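Local structure of putative antibiotic biosynthesis monooxygenase (Bordetella bronchiseptica, 3GZ7) at residues 35-40 with 57-62; 49-54 with 83-88. The protein is of unproven function but is probably a monooxygenase of the antibiotic biosynthesis family, built as a dimeric alpha-beta barrel. One frame throughout, in Å; residues are numbered along the deposited sequence.

Contact 1: residues 35-40 with 57-62; sequences ADFEAG and VALHRS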
ATOM      1  N   ALA A  35       4.411  15.308  12.884  1.00 26.82           N
ATOM      2  CA  ALA A  35       4.107  14.910  14.257  1.00 26.99           C
ATOM      3  C   ALA A  35       2.657  15.221  14.602  1.00 26.50           C
ATOM      4  O   ALA A  35       1.972  14.445  15.274  1.00 28.99           O
ATOM      5  CB  ALA A  35       5.076  15.622  15.269  1.00 25.43           C
ATOM      6  N   ASP A  36       2.198  16.373  14.138  1.00 28.57           N
ATOM      7  CA  ASP A  36       0.828  16.812  14.331  1.00 27.71           C
ATOM      8  C   ASP A  36      -0.095  15.823  13.642  1.00 25.52           C
ATOM      9  O   ASP A  36      -1.193  15.534  14.134  1.00 21.92           O
ATOM     10  CB  ASP A  36       0.599  18.211  13.711  1.00 29.00           C
ATOM     11  CG  ASP A  36       1.123  19.363  14.577  1.00 38.88           C
ATOM     12  OD1 ASP A  36       1.337  19.163  15.790  1.00 38.09           O
ATOM     13  OD2 ASP A  36       1.306  20.485  14.032  1.00 41.82           O
ATOM     14  N   PHE A  37       0.353  15.319  12.491  1.00 23.98           N
ATOM     15  CA  PHE A  37      -0.500  14.466  11.668  1.00 23.64           C
ATOM     16  C   PHE A  37      -0.627  13.129  12.345  1.00 20.99           C
ATOM     17  O   PHE A  37      -1.725  12.654  12.615  1.00 21.19           O
ATOM     18  CB  PHE A  37       0.046  14.303  10.229  1.00 22.81           C
ATOM     19  CG  PHE A  37      -0.751  13.313   9.397  1.00 21.08           C
ATOM     20  CD1 PHE A  37      -2.082  13.549   9.106  1.00 17.12           C
ATOM     21  CD2 PHE A  37      -0.170  12.134   8.947  1.00 19.93           C
ATOM     22  CE1 PHE A  37      -2.827  12.630   8.361  1.00 17.11           C
ATOM     23  CE2 PHE A  37      -0.901  11.209   8.212  1.00 14.23           C
ATOM     24  CZ  PHE A  37      -2.225  11.465   7.916  1.00 18.62           C
ATOM     25  N   GLU A  38       0.523  12.527  12.631  1.00 22.19           N
ATOM     26  CA  GLU A  38       0.559  11.273  13.379  1.00 19.54           C
ATOM     27  C   GLU A  38      -0.297  11.350  14.624  1.00 17.69           C
ATOM     28  O   GLU A  38      -1.120  10.477  14.798  1.00 19.93           O
ATOM     29  CB  GLU A  38       1.972  10.875  13.734  1.00 17.89           C
ATOM     30  CG  GLU A  38       2.755  10.397  12.539  1.00 19.63           C
ATOM     31  CD  GLU A  38       4.202  10.122  12.825  1.00 21.41           C
ATOM     32  OE1 GLU A  38       4.597  10.063  14.018  1.00 29.19           O
ATOM     33  OE2 GLU A  38       4.931   9.906  11.828  1.00 24.42           O
ATOM     34  N   ALA A  39      -0.115  12.384  15.456  1.00 17.65           N
ATOM     35  CA  ALA A  39      -0.977  12.610  16.662  1.00 20.52           C
ATOM     36  C   ALA A  39      -2.463  12.623  16.317  1.00 20.16           C
ATOM     37  O   ALA A  39      -3.292  11.943  16.962  1.00 22.80           O
ATOM     38  CB  ALA A  39      -0.571  13.938  17.415  1.00 16.76           C
ATOM     39  N   GLY A  40      -2.799  13.358  15.261  1.00 20.58           N
ATOM     40  CA  GLY A  40      -4.179  13.409  14.752  1.00 18.36           C
ATOM     41  C   GLY A  40      -4.753  12.107  14.271  1.00 18.91           C
ATOM     42  O   GLY A  40      -5.868  11.801  14.582  1.00 17.49           O
ATOM     43  N   VAL A  57      -7.370  -0.006  10.786  1.00 18.02           N
ATOM     44  CA  VAL A  57      -6.739   1.223  10.332  1.00 17.73           C
ATOM     45  C   VAL A  57      -5.229   1.230  10.680  1.00 18.82           C
ATOM     46  O   VAL A  57      -4.833   1.089  11.851  1.00 21.61           O
ATOM     47  CB  VAL A  57      -7.397   2.433  11.011  1.00 22.84           C
ATOM     48  CG1 VAL A  57      -6.827   3.763  10.465  1.00 17.68           C
ATOM     49  CG2 VAL A  57      -8.875   2.378  10.785  1.00 27.32           C
ATOM     50  N   ALA A  58      -4.386   1.385   9.663  1.00 15.46           N
ATOM     51  CA  ALA A  58      -2.923   1.436   9.808  1.00 12.43           C
ATOM     52  C   ALA A  58      -2.354   2.674   9.041  1.00 14.91           C
ATOM     53  O   ALA A  58      -2.904   3.116   7.999  1.00 15.31           O
ATOM     54  CB  ALA A  58      -2.324   0.137   9.275  1.00  9.91           C
ATOM     55  N   LEU A  59      -1.306   3.258   9.602  1.00 14.02           N
ATOM     56  CA  LEU A  59      -0.650   4.459   9.066  1.00 13.75           C
ATOM     57  C   LEU A  59       0.786   4.071   8.755  1.00 13.08           C
ATOM     58  O   LEU A  59       1.468   3.468   9.596  1.00 12.34           O
ATOM     59  CB  LEU A  59      -0.703   5.632  10.065  1.00 11.20           C
ATOM     60  CG  LEU A  59      -0.092   6.966   9.589  1.00 12.44           C
ATOM     61  CD1 LEU A  59      -0.805   7.486   8.339  1.00  3.55           C
ATOM     62  CD2 LEU A  59      -0.100   7.984  10.735  1.00 10.59           C
ATOM     63  N   HIS A  60       1.206   4.308   7.524  1.00 12.12           N
ATOM     64  CA  HIS A  60       2.561   4.007   7.098  1.00 12.06           C
ATOM     65  C   HIS A  60       3.204   5.295   6.632  1.00 11.97           C
ATOM     66  O   HIS A  60       2.525   6.177   6.146  1.00  9.79           O
ATOM     67  CB  HIS A  60       2.599   2.965   5.959  1.00 11.29           C
ATOM     68  CG  HIS A  60       2.032   1.637   6.316  1.00 14.34           C
ATOM     69  ND1 HIS A  60       2.801   0.615   6.823  1.00 23.52           N
ATOM     70  CD2 HIS A  60       0.761   1.168   6.268  1.00 24.47           C
ATOM     71  CE1 HIS A  60       2.023  -0.427   7.071  1.00 22.67           C
ATOM     72  NE2 HIS A  60       0.784  -0.116   6.746  1.00 16.07           N
ATOM     73  N   ARG A  61       4.524   5.376   6.787  1.00 13.82           N
ATOM     74  CA  ARG A  61       5.302   6.519   6.366  1.00 15.85           C
ATOM     75  C   ARG A  61       6.381   6.137   5.348  1.00 14.48           C
ATOM     76  O   ARG A  61       7.139   5.211   5.571  1.00 11.71           O
ATOM     77  CB  ARG A  61       5.961   7.169   7.569  1.00 16.68           C
ATOM     78  CG  ARG A  61       6.658   8.458   7.242  1.00 20.99           C
ATOM     79  CD  ARG A  61       7.151   9.137   8.512  1.00 15.99           C
ATOM     80  NE  ARG A  61       7.635  10.496   8.216  1.00 21.29           N
ATOM     81  CZ  ARG A  61       8.221  11.285   9.118  1.00 19.04           C
ATOM     82  NH1 ARG A  61       8.408  10.868  10.369  1.00 14.48           N
ATOM     83  NH2 ARG A  61       8.653  12.474   8.768  1.00 20.56           N
ATOM     84  N   SER A  62       6.457   6.905   4.258  1.00 14.02           N
ATOM     85  CA  SER A  62       7.488   6.722   3.255  1.00 15.93           C
ATOM     86  C   SER A  62       8.884   7.010   3.796  1.00 16.47           C
ATOM     87  O   SER A  62       9.100   8.019   4.453  1.00 17.68           O
ATOM     88  CB  SER A  62       7.239   7.643   2.071  1.00 15.14           C
ATOM     89  OG  SER A  62       8.213   7.422   1.053  1.00 17.39           O
TER
HETATM   90  O   HOH W   1       7.354   8.530  12.096  0.50 10.84           O
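Phe37 and Leu59 make the apolar half of this helix-on-sheet contact, in which helix 35-40 runs nearly antiparallel to strand 57-62, the axes 10.7 Å apart. Ring atom CE2 of Phe37 lies 3.7 Å from CD1 of Leu59. The phenylalanine reaches the strand because its CG stands anti to the backbone N (chi1 174°), which places CE2 against the Leu59 methyls. The other leucine methyl, CD2, is 4.2 Å from CG of Glu38, so the branched end of Leu59 serves both helix residues. Tyr69 of the neighbouring strand meets the Phe37 ring edge-to-face, and Val41, a turn further along the helix, also covers Leu59.

The polar half joins Glu38 and Arg61, whose side chains cross at about a right angle. Their salt bridge is long, with OE2 of Glu38 3.9 Å from NH1 of Arg61, and the oxygen sits well out of the guanidinium plane, so no N-H is aimed at it. A water supplies the directed link: it donates to Glu38 OE2 at 2.8 Å and accepts from Arg61 NH1 at 3.1 Å, lying at the guanidinium edge. Each end has a further hold, Glu38 OE2 on the hydroxyl of Tyr69 and Arg61 NE on the carbonyl of Pro66, while Val114 of the second subunit packs against both side chains.

A helix on one face of an antiparallel sheet is the ferredoxin-like layout. Here the chemistry implies apolar packing on the buried side and, at the dimer interface where the sheet continues into the second subunit, an ion pair set by charge and a bridging water.

Contact 2: residues 49-54 with 83-88; sequences MRARGC and VDFRQS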
HETATM    1  N   MSE A  49     -12.588   2.749  13.429  0.70 27.87           N
HETATM    2  CA  MSE A  49     -12.871   1.405  14.004  0.70 28.12           C
HETATM    3  C   MSE A  49     -14.336   1.207  14.263  0.70 25.06           C
HETATM    4  O   MSE A  49     -14.882   0.129  14.029  0.70 29.14           O
HETATM    5  CB  MSE A  49     -12.118   1.166  15.339  0.70 30.72           C
HETATM    6  CG  MSE A  49     -10.569   1.155  15.270  0.70 35.43           C
HETATM    7 SE   MSE A  49      -9.796  -0.146  14.027  0.53 37.62          SE
HETATM    8  CE  MSE A  49     -10.086  -1.858  14.984  0.70 22.03           C
ATOM      9  N   ARG A  50     -14.980   2.243  14.760  1.00 24.92           N
ATOM     10  CA  ARG A  50     -16.439   2.223  14.932  1.00 24.76           C
ATOM     11  C   ARG A  50     -17.265   2.510  13.635  1.00 24.73           C
ATOM     12  O   ARG A  50     -18.491   2.444  13.682  1.00 24.01           O
ATOM     13  CB  ARG A  50     -16.870   3.165  16.061  1.00 21.24           C
ATOM     14  CG  ARG A  50     -17.066   4.576  15.662  1.00 26.46           C
ATOM     15  CD  ARG A  50     -17.030   5.443  16.896  1.00 27.09           C
ATOM     16  NE  ARG A  50     -17.319   6.844  16.601  1.00 29.67           N
ATOM     17  CZ  ARG A  50     -16.993   7.850  17.410  1.00 29.04           C
ATOM     18  NH1 ARG A  50     -16.375   7.616  18.555  1.00 33.88           N
ATOM     19  NH2 ARG A  50     -17.292   9.085  17.084  1.00 34.45           N
ATOM     20  N   ALA A  51     -16.628   2.801  12.496  1.00 23.72           N
ATOM     21  CA  ALA A  51     -17.369   2.981  11.246  1.00 20.26           C
ATOM     22  C   ALA A  51     -17.966   1.653  10.807  1.00 19.73           C
ATOM     23  O   ALA A  51     -17.387   0.590  11.041  1.00 20.55           O
ATOM     24  CB  ALA A  51     -16.481   3.539  10.160  1.00 21.34           C
ATOM     25  N   ARG A  52     -19.144   1.712  10.198  1.00 18.28           N
ATOM     26  CA  ARG A  52     -19.812   0.523   9.644  1.00 17.63           C
ATOM     27  C   ARG A  52     -18.916  -0.288   8.687  1.00 17.50           C
ATOM     28  O   ARG A  52     -18.413   0.273   7.705  1.00 13.78           O
ATOM     29  CB  ARG A  52     -21.040   0.978   8.889  1.00 19.61           C
ATOM     30  CG  ARG A  52     -21.826  -0.131   8.190  1.00 23.15           C
ATOM     31  CD  ARG A  52     -23.085   0.451   7.610  1.00 19.13           C
ATOM     32  NE  ARG A  52     -23.814  -0.553   6.879  1.00 31.80           N
ATOM     33  CZ  ARG A  52     -25.025  -0.375   6.378  1.00 33.22           C
ATOM     34  NH1 ARG A  52     -25.654   0.787   6.528  1.00 32.73           N
ATOM     35  NH2 ARG A  52     -25.600  -1.376   5.724  1.00 38.33           N
ATOM     36  N   GLY A  53     -18.685  -1.571   9.005  1.00 15.43           N
ATOM     37  CA  GLY A  53     -17.870  -2.457   8.198  1.00 16.27           C
ATOM     38  C   GLY A  53     -16.362  -2.265   8.176  1.00 15.91           C
ATOM     39  O   GLY A  53     -15.692  -2.843   7.318  1.00 15.98           O
ATOM     40  N   CYS A  54     -15.851  -1.425   9.075  1.00 16.97           N
ATOM     41  CA  CYS A  54     -14.440  -1.210   9.257  1.00 18.02           C
ATOM     42  C   CYS A  54     -13.858  -2.251  10.217  1.00 20.12           C
ATOM     43  O   CYS A  54     -14.355  -2.388  11.338  1.00 16.79           O
ATOM     44  CB  CYS A  54     -14.163   0.194   9.845  1.00 21.54           C
ATOM     45  SG  CYS A  54     -12.421   0.662   9.796  1.00 20.77           S
ATOM     46  N   VAL A  83     -19.707   5.469   0.547  1.00 11.34           N
ATOM     47  CA  VAL A  83     -21.051   5.900   0.859  1.00  9.32           C
ATOM     48  C   VAL A  83     -21.177   6.095   2.363  1.00 11.76           C
ATOM     49  O   VAL A  83     -21.338   7.234   2.840  1.00  9.66           O
ATOM     50  CB  VAL A  83     -22.128   4.878   0.267  1.00 10.27           C
ATOM     51  CG1 VAL A  83     -23.577   5.180   0.700  1.00  7.12           C
ATOM     52  CG2 VAL A  83     -22.050   4.820  -1.262  1.00  4.03           C
ATOM     53  N   ASP A  84     -21.062   5.001   3.129  1.00 14.26           N
ATOM     54  CA  ASP A  84     -21.374   5.045   4.583  1.00 13.54           C
ATOM     55  C   ASP A  84     -20.426   5.962   5.391  1.00 13.31           C
ATOM     56  O   ASP A  84     -20.891   6.871   6.100  1.00 13.53           O
ATOM     57  CB  ASP A  84     -21.484   3.612   5.207  1.00 11.77           C
ATOM     58  CG  ASP A  84     -22.467   2.728   4.456  1.00 12.29           C
ATOM     59  OD1 ASP A  84     -23.468   3.289   3.984  1.00 16.41           O
ATOM     60  OD2 ASP A  84     -22.235   1.500   4.277  1.00 14.58           O
ATOM     61  N   PHE A  85     -19.125   5.725   5.306  1.00 13.08           N
ATOM     62  CA  PHE A  85     -18.185   6.515   6.095  1.00 15.75           C
ATOM     63  C   PHE A  85     -18.187   7.965   5.613  1.00 15.45           C
ATOM     64  O   PHE A  85     -18.255   8.906   6.407  1.00 16.19           O
ATOM     65  CB  PHE A  85     -16.756   5.940   6.089  1.00 17.05           C
ATOM     66  CG  PHE A  85     -15.751   6.815   6.810  1.00 14.84           C
ATOM     67  CD1 PHE A  85     -15.701   6.838   8.188  1.00 21.80           C
ATOM     68  CD2 PHE A  85     -14.901   7.643   6.105  1.00 23.09           C
ATOM     69  CE1 PHE A  85     -14.792   7.664   8.845  1.00 21.06           C
ATOM     70  CE2 PHE A  85     -14.019   8.484   6.749  1.00 18.99           C
ATOM     71  CZ  PHE A  85     -13.957   8.490   8.107  1.00 19.81           C
ATOM     72  N   ARG A  86     -18.169   8.138   4.299  1.00 15.65           N
ATOM     73  CA  ARG A  86     -18.147   9.472   3.715  1.00 13.07           C
ATOM     74  C   ARG A  86     -19.369  10.348   4.018  1.00 13.46           C
ATOM     75  O   ARG A  86     -19.270  11.566   3.996  1.00 12.04           O
ATOM     76  CB  ARG A  86     -17.925   9.350   2.212  1.00 15.77           C
ATOM     77  CG  ARG A  86     -16.507   9.067   1.819  1.00 17.47           C
ATOM     78  CD  ARG A  86     -15.616  10.311   1.834  1.00 16.13           C
ATOM     79  NE  ARG A  86     -14.248   9.914   1.500  1.00 16.74           N
ATOM     80  CZ  ARG A  86     -13.759   9.792   0.275  1.00 19.25           C
ATOM     81  NH1 ARG A  86     -14.518  10.036  -0.809  1.00 14.84           N
ATOM     82  NH2 ARG A  86     -12.499   9.393   0.129  1.00 24.53           N
ATOM     83  N   GLN A  87     -20.523   9.736   4.271  1.00 13.77           N
ATOM     84  CA  GLN A  87     -21.739  10.492   4.629  1.00 13.77           C
ATOM     85  C   GLN A  87     -21.910  10.674   6.163  1.00 14.73           C
ATOM     86  O   GLN A  87     -22.874  11.267   6.594  1.00 14.86           O
ATOM     87  CB  GLN A  87     -22.984   9.801   4.043  1.00 14.60           C
ATOM     88  CG  GLN A  87     -23.113   9.907   2.517  1.00 13.08           C
ATOM     89  CD  GLN A  87     -24.483   9.528   2.036  1.00 11.50           C
ATOM     90  OE1 GLN A  87     -24.664   8.576   1.271  1.00 11.61           O
ATOM     91  NE2 GLN A  87     -25.477  10.262   2.512  1.00 16.79           N
ATOM     92  N   SER A  88     -20.981  10.171   6.985  1.00 13.88           N
ATOM     93  CA  SER A  88     -21.174  10.177   8.434  1.00 13.41           C
ATOM     94  C   SER A  88     -20.521  11.405   9.012  1.00 16.73           C
ATOM     95  O   SER A  88     -19.581  11.958   8.428  1.00 16.85           O
ATOM     96  CB  SER A  88     -20.547   8.952   9.077  1.00 15.84           C
ATOM     97  OG  SER A  88     -19.123   9.040   9.037  1.00  8.15           O
TER
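Asp84 is the first residue of the 83-88 segment to meet the 49-54 loop, and it does so through Arg52. The arginine side chain, extended from CG to NE, brings CD to 3.6 Å from OD2 of Asp84, and NE lies 3.7 Å from that same oxygen. The guanidinium and carboxylate planes are nearly parallel, only 9° apart, and OD2 lies 3.5 Å above the guanidinium plane, over one face and displaced toward the rim. This long salt bridge is therefore a matter of charge and van der Waals contact, with no N-H directed at the oxygen; the directed bond to OD2 comes from ND2 of Asn80, one turn earlier in the helix.

Phe85 follows, and its ring atom CD1 takes the methyl CB of Ala51 at 3.9 Å. Phe48 stacks on the same ring, which is also close to a bound citrate, probably from the crystallisation liquor; Arg86 NE hydrogen-bonds that citrate. The carbonyl of Phe85 is gripped twice at the close of a type I turn, by the backbone N of Ser88 and by its hydroxyl: OG of Ser88 donates to O of Phe85 at 2.8 Å, in the carbonyl plane on a lone pair. Ser88 is also the N-cap of the next helix.

The contact thus sets the type II turn of 51-54, between helix 34-49 and strand 54-62, against the last turn of helix 78-85, just before the turn into helix 89-98, with Trp75 of strand 68-75 touching Ala51.

In the fold
From the N terminus, strand 21-28 leads into helix 34-49, whose first turns supply one side of contact 1. The chain then passes through the 49-54 loop before strand 54-62 runs back along the helix, so contact 1 closes a helix-loop-strand unit. Contact 2 begins inside that unit and closes beyond it, after strand 68-75, at the end of helix 78-85; the two loops cross. Their centres lie 20 Å apart, on opposite sides of the chain's centre. Contact 1 joins the start of helix 34-49 to the sheet, and contact 2 joins the loop after it to helix 78-85, in the ferredoxin-like layout expected of a dimeric alpha-beta barrel.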